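Phenylalanyl-tRNA synthetase beta chain (Pyrococcus horikoshii, PDB 2CXI) helps charge tRNA(Phe) with phenylalanine, using ATP, as the beta subunit of an alpha2-beta2 synthetase, of which this N-terminal fragment carries the amino acid-editing B3/4 domain. Local coordinates at residues Tyr82-Ser87 against Ile261-Val266; Ala107-Leu112 against Val231-Thr236. All blocks are in the same frame, centred on the assembly; numbering follows the deposited sequence.

Contact 1 of 2, residues Tyr82-Ser87 against Ile261-Val266; sequences YEVKKS and IRSVRV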
ATOM      1  N   TYR A  82      32.430  -0.779   3.863  1.00 29.71           N
ATOM      2  CA  TYR A  82      31.082  -0.956   4.426  1.00 29.82           C
ATOM      3  C   TYR A  82      30.013  -1.098   3.341  1.00 30.34           C
ATOM      4  O   TYR A  82      29.788  -0.156   2.585  1.00 32.31           O
ATOM      5  CB  TYR A  82      30.744   0.244   5.312  1.00 30.04           C
ATOM      6  CG  TYR A  82      31.659   0.365   6.504  1.00 29.48           C
ATOM      7  CD1 TYR A  82      31.508  -0.476   7.615  1.00 27.45           C
ATOM      8  CD2 TYR A  82      32.653   1.329   6.527  1.00 30.07           C
ATOM      9  CE1 TYR A  82      32.363  -0.386   8.688  1.00 26.68           C
ATOM     10  CE2 TYR A  82      33.503   1.443   7.617  1.00 28.85           C
ATOM     11  CZ  TYR A  82      33.362   0.587   8.671  1.00 27.45           C
ATOM     12  OH  TYR A  82      34.223   0.716   9.724  1.00 29.84           O
ATOM     13  N   GLU A  83      29.353  -2.246   3.242  1.00 29.00           N
ATOM     14  CA  GLU A  83      28.296  -2.361   2.234  1.00 29.33           C
ATOM     15  C   GLU A  83      26.958  -1.882   2.844  1.00 27.46           C
ATOM     16  O   GLU A  83      26.624  -2.209   3.986  1.00 26.79           O
ATOM     17  CB  GLU A  83      28.217  -3.798   1.756  1.00 30.72           C
ATOM     18  CG  GLU A  83      27.154  -4.101   0.725  1.00 35.61           C
ATOM     19  CD  GLU A  83      26.726  -5.548   0.828  1.00 42.05           C
ATOM     20  OE1 GLU A  83      27.508  -6.426   0.422  1.00 44.47           O
ATOM     21  OE2 GLU A  83      25.615  -5.804   1.335  1.00 45.95           O
ATOM     22  N   VAL A  84      26.222  -1.064   2.115  1.00 25.08           N
ATOM     23  CA  VAL A  84      24.937  -0.620   2.612  1.00 24.59           C
ATOM     24  C   VAL A  84      23.946  -1.059   1.555  1.00 25.55           C
ATOM     25  O   VAL A  84      24.122  -0.736   0.375  1.00 25.88           O
ATOM     26  CB  VAL A  84      24.898   0.910   2.843  1.00 24.08           C
ATOM     27  CG1 VAL A  84      23.467   1.401   3.229  1.00 22.54           C
ATOM     28  CG2 VAL A  84      25.889   1.288   3.944  1.00 20.57           C
ATOM     29  N   LYS A  85      22.941  -1.814   1.954  1.00 24.90           N
ATOM     30  CA  LYS A  85      21.848  -2.148   1.025  1.00 25.70           C
ATOM     31  C   LYS A  85      20.565  -1.433   1.447  1.00 25.22           C
ATOM     32  O   LYS A  85      20.325  -1.267   2.620  1.00 22.89           O
ATOM     33  CB  LYS A  85      21.630  -3.651   1.031  1.00 25.87           C
ATOM     34  CG  LYS A  85      22.827  -4.376   0.467  1.00 28.70           C
ATOM     35  CD  LYS A  85      22.435  -5.668  -0.187  1.00 33.14           C
ATOM     36  CE  LYS A  85      22.803  -6.852   0.648  1.00 36.00           C
ATOM     37  NZ  LYS A  85      22.837  -8.077  -0.199  1.00 37.54           N
ATOM     38  N   LYS A  86      19.723  -1.031   0.498  1.00 25.58           N
ATOM     39  CA  LYS A  86      18.456  -0.382   0.876  1.00 26.28           C
ATOM     40  C   LYS A  86      17.506  -1.342   1.568  1.00 26.04           C
ATOM     41  O   LYS A  86      17.333  -2.476   1.112  1.00 26.97           O
ATOM     42  CB  LYS A  86      17.762   0.219  -0.332  1.00 27.21           C
ATOM     43  CG  LYS A  86      18.629   1.198  -1.060  1.00 30.61           C
ATOM     44  CD  LYS A  86      17.765   2.233  -1.699  1.00 38.35           C
ATOM     45  CE  LYS A  86      17.230   1.758  -3.007  1.00 40.48           C
ATOM     46  NZ  LYS A  86      16.546   2.913  -3.658  1.00 43.67           N
ATOM     47  N   SER A  87      16.944  -0.913   2.704  1.00 25.60           N
ATOM     48  CA  SER A  87      15.804  -1.573   3.285  1.00 25.34           C
ATOM     49  C   SER A  87      14.548  -1.127   2.506  1.00 26.60           C
ATOM     50  O   SER A  87      14.590  -0.302   1.600  1.00 26.48           O
ATOM     51  CB  SER A  87      15.647  -1.230   4.771  1.00 24.39           C
ATOM     52  OG  SER A  87      15.243   0.119   4.944  1.00 22.87           O
ATOM     53  N   ILE A 261      24.348  -3.365   7.336  1.00 16.35           N
ATOM     54  CA  ILE A 261      23.792  -2.011   7.442  1.00 15.94           C
ATOM     55  C   ILE A 261      22.813  -1.815   6.289  1.00 15.99           C
ATOM     56  O   ILE A 261      23.138  -2.095   5.129  1.00 15.56           O
ATOM     57  CB  ILE A 261      24.902  -0.960   7.319  1.00 15.63           C
ATOM     58  CG1 ILE A 261      25.932  -1.135   8.427  1.00 15.33           C
ATOM     59  CG2 ILE A 261      24.302   0.480   7.316  1.00 14.10           C
ATOM     60  CD1 ILE A 261      27.177  -0.218   8.239  1.00 15.61           C
ATOM     61  N   ARG A 262      21.621  -1.337   6.614  1.00 16.80           N
ATOM     62  CA  ARG A 262      20.555  -1.178   5.626  1.00 17.28           C
ATOM     63  C   ARG A 262      20.134   0.264   5.676  1.00 17.92           C
ATOM     64  O   ARG A 262      19.919   0.800   6.778  1.00 18.39           O
ATOM     65  CB  ARG A 262      19.376  -2.085   5.988  1.00 17.56           C
ATOM     66  CG  ARG A 262      19.713  -3.588   5.973  1.00 20.00           C
ATOM     67  CD  ARG A 262      20.244  -4.011   4.609  1.00 25.54           C
ATOM     68  NE  ARG A 262      20.626  -5.408   4.481  1.00 34.57           N
ATOM     69  CZ  ARG A 262      21.849  -5.829   4.152  1.00 36.51           C
ATOM     70  NH1 ARG A 262      22.857  -4.955   3.954  1.00 38.95           N
ATOM     71  NH2 ARG A 262      22.067  -7.125   4.032  1.00 34.32           N
ATOM     72  N   SER A 263      20.021   0.911   4.515  1.00 16.83           N
ATOM     73  CA  SER A 263      19.651   2.305   4.464  1.00 17.37           C
ATOM     74  C   SER A 263      18.136   2.462   4.503  1.00 18.39           C
ATOM     75  O   SER A 263      17.393   1.534   4.171  1.00 18.35           O
ATOM     76  CB  SER A 263      20.212   2.999   3.221  1.00 18.26           C
ATOM     77  OG  SER A 263      19.655   2.482   2.044  1.00 23.22           O
ATOM     78  N   VAL A 264      17.685   3.635   4.927  1.00 17.94           N
ATOM     79  CA  VAL A 264      16.268   3.923   4.915  1.00 19.01           C
ATOM     80  C   VAL A 264      16.071   5.228   4.122  1.00 19.23           C
ATOM     81  O   VAL A 264      17.020   6.036   3.974  1.00 18.92           O
ATOM     82  CB  VAL A 264      15.578   3.911   6.343  1.00 20.91           C
ATOM     83  CG1 VAL A 264      16.300   3.013   7.383  1.00 20.00           C
ATOM     84  CG2 VAL A 264      15.300   5.255   6.877  1.00 21.35           C
ATOM     85  N   ARG A 265      14.867   5.379   3.565  1.00 16.87           N
ATOM     86  CA  ARG A 265      14.456   6.580   2.818  1.00 18.82           C
ATOM     87  C   ARG A 265      13.843   7.555   3.804  1.00 16.57           C
ATOM     88  O   ARG A 265      12.882   7.227   4.495  1.00 15.78           O
ATOM     89  CB  ARG A 265      13.418   6.148   1.749  1.00 19.16           C
ATOM     90  CG  ARG A 265      12.957   7.215   0.801  1.00 23.04           C
ATOM     91  CD  ARG A 265      12.117   6.628  -0.391  1.00 23.40           C
ATOM     92  NE  ARG A 265      10.778   6.445   0.069  1.00 33.14           N
ATOM     93  CZ  ARG A 265       9.743   7.238  -0.194  1.00 33.14           C
ATOM     94  NH1 ARG A 265       9.823   8.284  -1.012  1.00 33.09           N
ATOM     95  NH2 ARG A 265       8.593   6.934   0.365  1.00 31.54           N
ATOM     96  N   VAL A 266      14.409   8.754   3.904  1.00 16.49           N
ATOM     97  CA  VAL A 266      13.945   9.685   4.884  1.00 15.47           C
ATOM     98  C   VAL A 266      13.339  10.865   4.119  1.00 16.66           C
ATOM     99  O   VAL A 266      14.065  11.580   3.421  1.00 17.48           O
ATOM    100  CB  VAL A 266      15.044  10.196   5.825  1.00 15.23           C
ATOM    101  CG1 VAL A 266      14.422  11.002   6.996  1.00 12.28           C
ATOM    102  CG2 VAL A 266      15.926   9.031   6.360  1.00 15.17           C
TER
HETATM  103  O   HOH W   1      26.963  -3.797   6.088  1.00 21.39           O
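K85 and R262 form a parallel backbone bridge, and their side chains lie alongside each other on one face of the sheet, packing through the aliphatic part of K85. K85 N donates to I261 O (3.2 Å), and S263 N to K85 O (2.9 Å). R262 bends at chi2 (-57°), which turns its guanidinium back toward the carbonyl of I261 and the stem of K85. There NH1 donates to I261 O at 3.1 Å from above the carbonyl plane, giving that oxygen two donors. K85 CB sits over one guanidinium face, 3.4 Å from R262 NH1. E83 OE2 approaches the same NH1 only as a long salt bridge (3.9 Å), the carboxylate turned 11° from the guanidinium plane. S87 donates to S263 O through both N and OG, the OG bond measuring 2.7 Å. On the other face V84 CG1 packs 3.6 Å from S263 CB, while S263 OG bonds to E274. Farther out, a water joins E83 O to I261 N, and V251 and A255 of helix 240-255 back I261. With an alanine in place of R262, I261 O would lose its second donor, and E83 and the K85 stem would probably be left without the guanidinium beside them. The charge network, long at E83, is probably loose, laid over a firm backbone pairing.

Contact 2 of 2, residues Ala107-Leu112 against Val231-Thr236; sequences AIVEGL and VFIDVT
The antiparallel pairing of A107 with I233 and V109 with V231 joins strands 103-110 and 231-237 within the large mixed sheet of the B3/4 editing domain. Both pairs are hydrogen-bonded. I233 N reaches A107 O at 2.8 Å, nearly along the C=O axis, with an N-H...O angle of 171°, and V231 N reaches V109 O at 2.9 Å. Between them I108 and F232 make the non-hydrogen-bonded pair, where I108 CA lies 3.2 Å from V231 O in a CA-H...O contact. The topology here is a beta-alpha-beta crossover: from strand 231-237 the chain runs through helix 240-255 to the parallel strand 260-267, and strand 103-110 lies between the two strands, antiparallel to both. The helix packs on the face bearing A107, V109 and V231. On this face V231 holds CG1 between its backbone N and carbonyl carbon (chi1 48°), a rotation that sets this methyl 3.6 Å from V109 CB and 3.5 Å from L112 CD1. Next along, V109 CG2 meets I233 CD1 at 4.0 Å. On the other face I108 CG1 comes in the ring plane to the edge of F232, 3.9 Å from CD2. Strand 84-93 packs against this pair, S87 and V89 touching I108 and V91 touching F232.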
ATOM      1  N   ALA A 107      18.789   4.382  10.434  1.00 14.96           N
ATOM      2  CA  ALA A 107      19.396   3.207   9.838  1.00 15.66           C
ATOM      3  C   ALA A 107      18.807   1.944  10.456  1.00 15.09           C
ATOM      4  O   ALA A 107      18.261   1.949  11.572  1.00 15.05           O
ATOM      5  CB  ALA A 107      20.941   3.256   9.986  1.00 14.99           C
ATOM      6  N   ILE A 108      18.929   0.863   9.703  1.00 15.11           N
ATOM      7  CA  ILE A 108      18.660  -0.456  10.220  1.00 14.79           C
ATOM      8  C   ILE A 108      19.956  -1.241  10.147  1.00 14.27           C
ATOM      9  O   ILE A 108      20.664  -1.199   9.157  1.00 15.17           O
ATOM     10  CB  ILE A 108      17.527  -1.148   9.402  1.00 14.40           C
ATOM     11  CG1 ILE A 108      16.223  -0.386   9.596  1.00 16.54           C
ATOM     12  CG2 ILE A 108      17.371  -2.668   9.795  1.00 14.55           C
ATOM     13  CD1 ILE A 108      15.181  -0.646   8.472  1.00 22.27           C
ATOM     14  N   VAL A 109      20.255  -1.969  11.201  1.00 14.61           N
ATOM     15  CA  VAL A 109      21.400  -2.897  11.172  1.00 14.86           C
ATOM     16  C   VAL A 109      20.870  -4.320  11.471  1.00 16.02           C
ATOM     17  O   VAL A 109      20.287  -4.554  12.544  1.00 16.55           O
ATOM     18  CB  VAL A 109      22.483  -2.497  12.179  1.00 14.22           C
ATOM     19  CG1 VAL A 109      23.711  -3.433  12.075  1.00 14.44           C
ATOM     20  CG2 VAL A 109      22.942  -1.074  11.948  1.00 16.42           C
ATOM     21  N   GLU A 110      21.059  -5.257  10.524  1.00 16.33           N
ATOM     22  CA  GLU A 110      20.449  -6.607  10.656  1.00 17.95           C
ATOM     23  C   GLU A 110      21.472  -7.661  11.040  1.00 17.76           C
ATOM     24  O   GLU A 110      22.656  -7.457  10.810  1.00 18.57           O
ATOM     25  CB  GLU A 110      19.804  -7.045   9.324  1.00 17.83           C
ATOM     26  CG  GLU A 110      18.623  -6.162   8.974  1.00 21.84           C
ATOM     27  CD  GLU A 110      17.938  -6.570   7.681  1.00 26.85           C
ATOM     28  OE1 GLU A 110      18.601  -7.162   6.833  1.00 30.99           O
ATOM     29  OE2 GLU A 110      16.738  -6.274   7.519  1.00 31.15           O
ATOM     30  N   GLY A 111      21.003  -8.788  11.593  1.00 18.49           N
ATOM     31  CA  GLY A 111      21.828 -10.016  11.737  1.00 19.25           C
ATOM     32  C   GLY A 111      22.788  -9.948  12.908  1.00 20.41           C
ATOM     33  O   GLY A 111      23.859 -10.568  12.890  1.00 20.63           O
ATOM     34  N   LEU A 112      22.410  -9.191  13.934  1.00 19.46           N
ATOM     35  CA  LEU A 112      23.264  -9.054  15.087  1.00 21.46           C
ATOM     36  C   LEU A 112      23.007 -10.239  16.013  1.00 21.71           C
ATOM     37  O   LEU A 112      21.887 -10.746  16.096  1.00 20.20           O
ATOM     38  CB  LEU A 112      22.987  -7.732  15.805  1.00 20.29           C
ATOM     39  CG  LEU A 112      23.486  -6.486  15.026  1.00 21.72           C
ATOM     40  CD1 LEU A 112      22.788  -5.240  15.541  1.00 21.29           C
ATOM     41  CD2 LEU A 112      25.012  -6.312  15.090  1.00 18.46           C
ATOM     42  N   VAL A 231      18.267  -3.975  14.553  1.00 18.72           N
ATOM     43  CA  VAL A 231      18.124  -2.733  15.309  1.00 19.24           C
ATOM     44  C   VAL A 231      17.736  -1.595  14.368  1.00 18.53           C
ATOM     45  O   VAL A 231      18.249  -1.492  13.243  1.00 19.09           O
ATOM     46  CB  VAL A 231      19.421  -2.383  16.135  1.00 20.47           C
ATOM     47  CG1 VAL A 231      20.620  -2.497  15.315  1.00 23.94           C
ATOM     48  CG2 VAL A 231      19.412  -0.977  16.578  1.00 24.23           C
ATOM     49  N   PHE A 232      16.824  -0.755  14.846  1.00 15.61           N
ATOM     50  CA  PHE A 232      16.421   0.448  14.141  1.00 14.95           C
ATOM     51  C   PHE A 232      17.016   1.619  14.960  1.00 14.03           C
ATOM     52  O   PHE A 232      16.817   1.717  16.191  1.00 14.10           O
ATOM     53  CB  PHE A 232      14.878   0.525  14.044  1.00 13.25           C
ATOM     54  CG  PHE A 232      14.364   1.825  13.439  1.00 16.99           C
ATOM     55  CD1 PHE A 232      13.834   2.845  14.264  1.00 16.27           C
ATOM     56  CD2 PHE A 232      14.413   2.034  12.048  1.00 16.80           C
ATOM     57  CE1 PHE A 232      13.369   4.058  13.709  1.00 18.10           C
ATOM     58  CE2 PHE A 232      13.947   3.261  11.494  1.00 16.53           C
ATOM     59  CZ  PHE A 232      13.430   4.250  12.321  1.00 14.39           C
ATOM     60  N   ILE A 233      17.776   2.469  14.298  1.00 14.40           N
ATOM     61  CA  ILE A 233      18.464   3.585  15.032  1.00 14.31           C
ATOM     62  C   ILE A 233      17.941   4.927  14.552  1.00 13.54           C
ATOM     63  O   ILE A 233      17.810   5.128  13.341  1.00 13.97           O
ATOM     64  CB  ILE A 233      20.000   3.515  14.823  1.00 14.55           C
ATOM     65  CG1 ILE A 233      20.605   2.160  15.294  1.00 14.54           C
ATOM     66  CG2 ILE A 233      20.735   4.739  15.541  1.00 14.17           C
ATOM     67  CD1 ILE A 233      21.905   1.819  14.513  1.00 15.61           C
ATOM     68  N   ASP A 234      17.634   5.845  15.472  1.00 12.98           N
ATOM     69  CA  ASP A 234      17.269   7.212  15.062  1.00 13.96           C
ATOM     70  C   ASP A 234      18.272   8.185  15.678  1.00 13.49           C
ATOM     71  O   ASP A 234      18.734   7.961  16.816  1.00 13.96           O
ATOM     72  CB  ASP A 234      15.819   7.585  15.425  1.00 12.50           C
ATOM     73  CG  ASP A 234      15.658   8.107  16.879  1.00 16.31           C
ATOM     74  OD1 ASP A 234      15.383   9.326  17.083  1.00 12.59           O
ATOM     75  OD2 ASP A 234      15.809   7.375  17.877  1.00 17.18           O
ATOM     76  N   VAL A 235      18.617   9.234  14.939  1.00 13.79           N
ATOM     77  CA  VAL A 235      19.437  10.301  15.501  1.00 14.29           C
ATOM     78  C   VAL A 235      18.799  11.605  15.132  1.00 14.50           C
ATOM     79  O   VAL A 235      18.492  11.824  13.956  1.00 14.49           O
ATOM     80  CB  VAL A 235      20.857  10.306  14.918  1.00 14.53           C
ATOM     81  CG1 VAL A 235      21.764  11.256  15.763  1.00 15.66           C
ATOM     82  CG2 VAL A 235      21.450   8.859  14.812  1.00 13.23           C
ATOM     83  N   THR A 236      18.569  12.445  16.139  1.00 14.23           N
ATOM     84  CA  THR A 236      17.949  13.743  15.922  1.00 14.28           C
ATOM     85  C   THR A 236      18.840  14.894  16.392  1.00 14.53           C
ATOM     86  O   THR A 236      19.697  14.709  17.286  1.00 14.86           O
ATOM     87  CB  THR A 236      16.588  13.850  16.619  1.00 13.87           C
ATOM     88  OG1 THR A 236      16.735  13.510  18.010  1.00 14.72           O
ATOM     89  CG2 THR A 236      15.544  12.812  16.024  1.00 13.67           C
TER

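Overall arrangement
Strand 103-110 joins the two contacts, pairing with strand 231-237 in contact 2 and with strand 260-267 of contact 1. Their centres are about 10 Å apart, and R262 N probably bonds to I108 O, 2.7 Å away. All the touching residues of contact 2 are buried; its strands run antiparallel and its side chains meet solely through hydrocarbon. Contact 1 is parallel and partly buried, and there charged side chains and a bridging water join the apolar packing. Helix 240-255 packs on both. R262 and E110 make a weak, long ion pair between the two contacts.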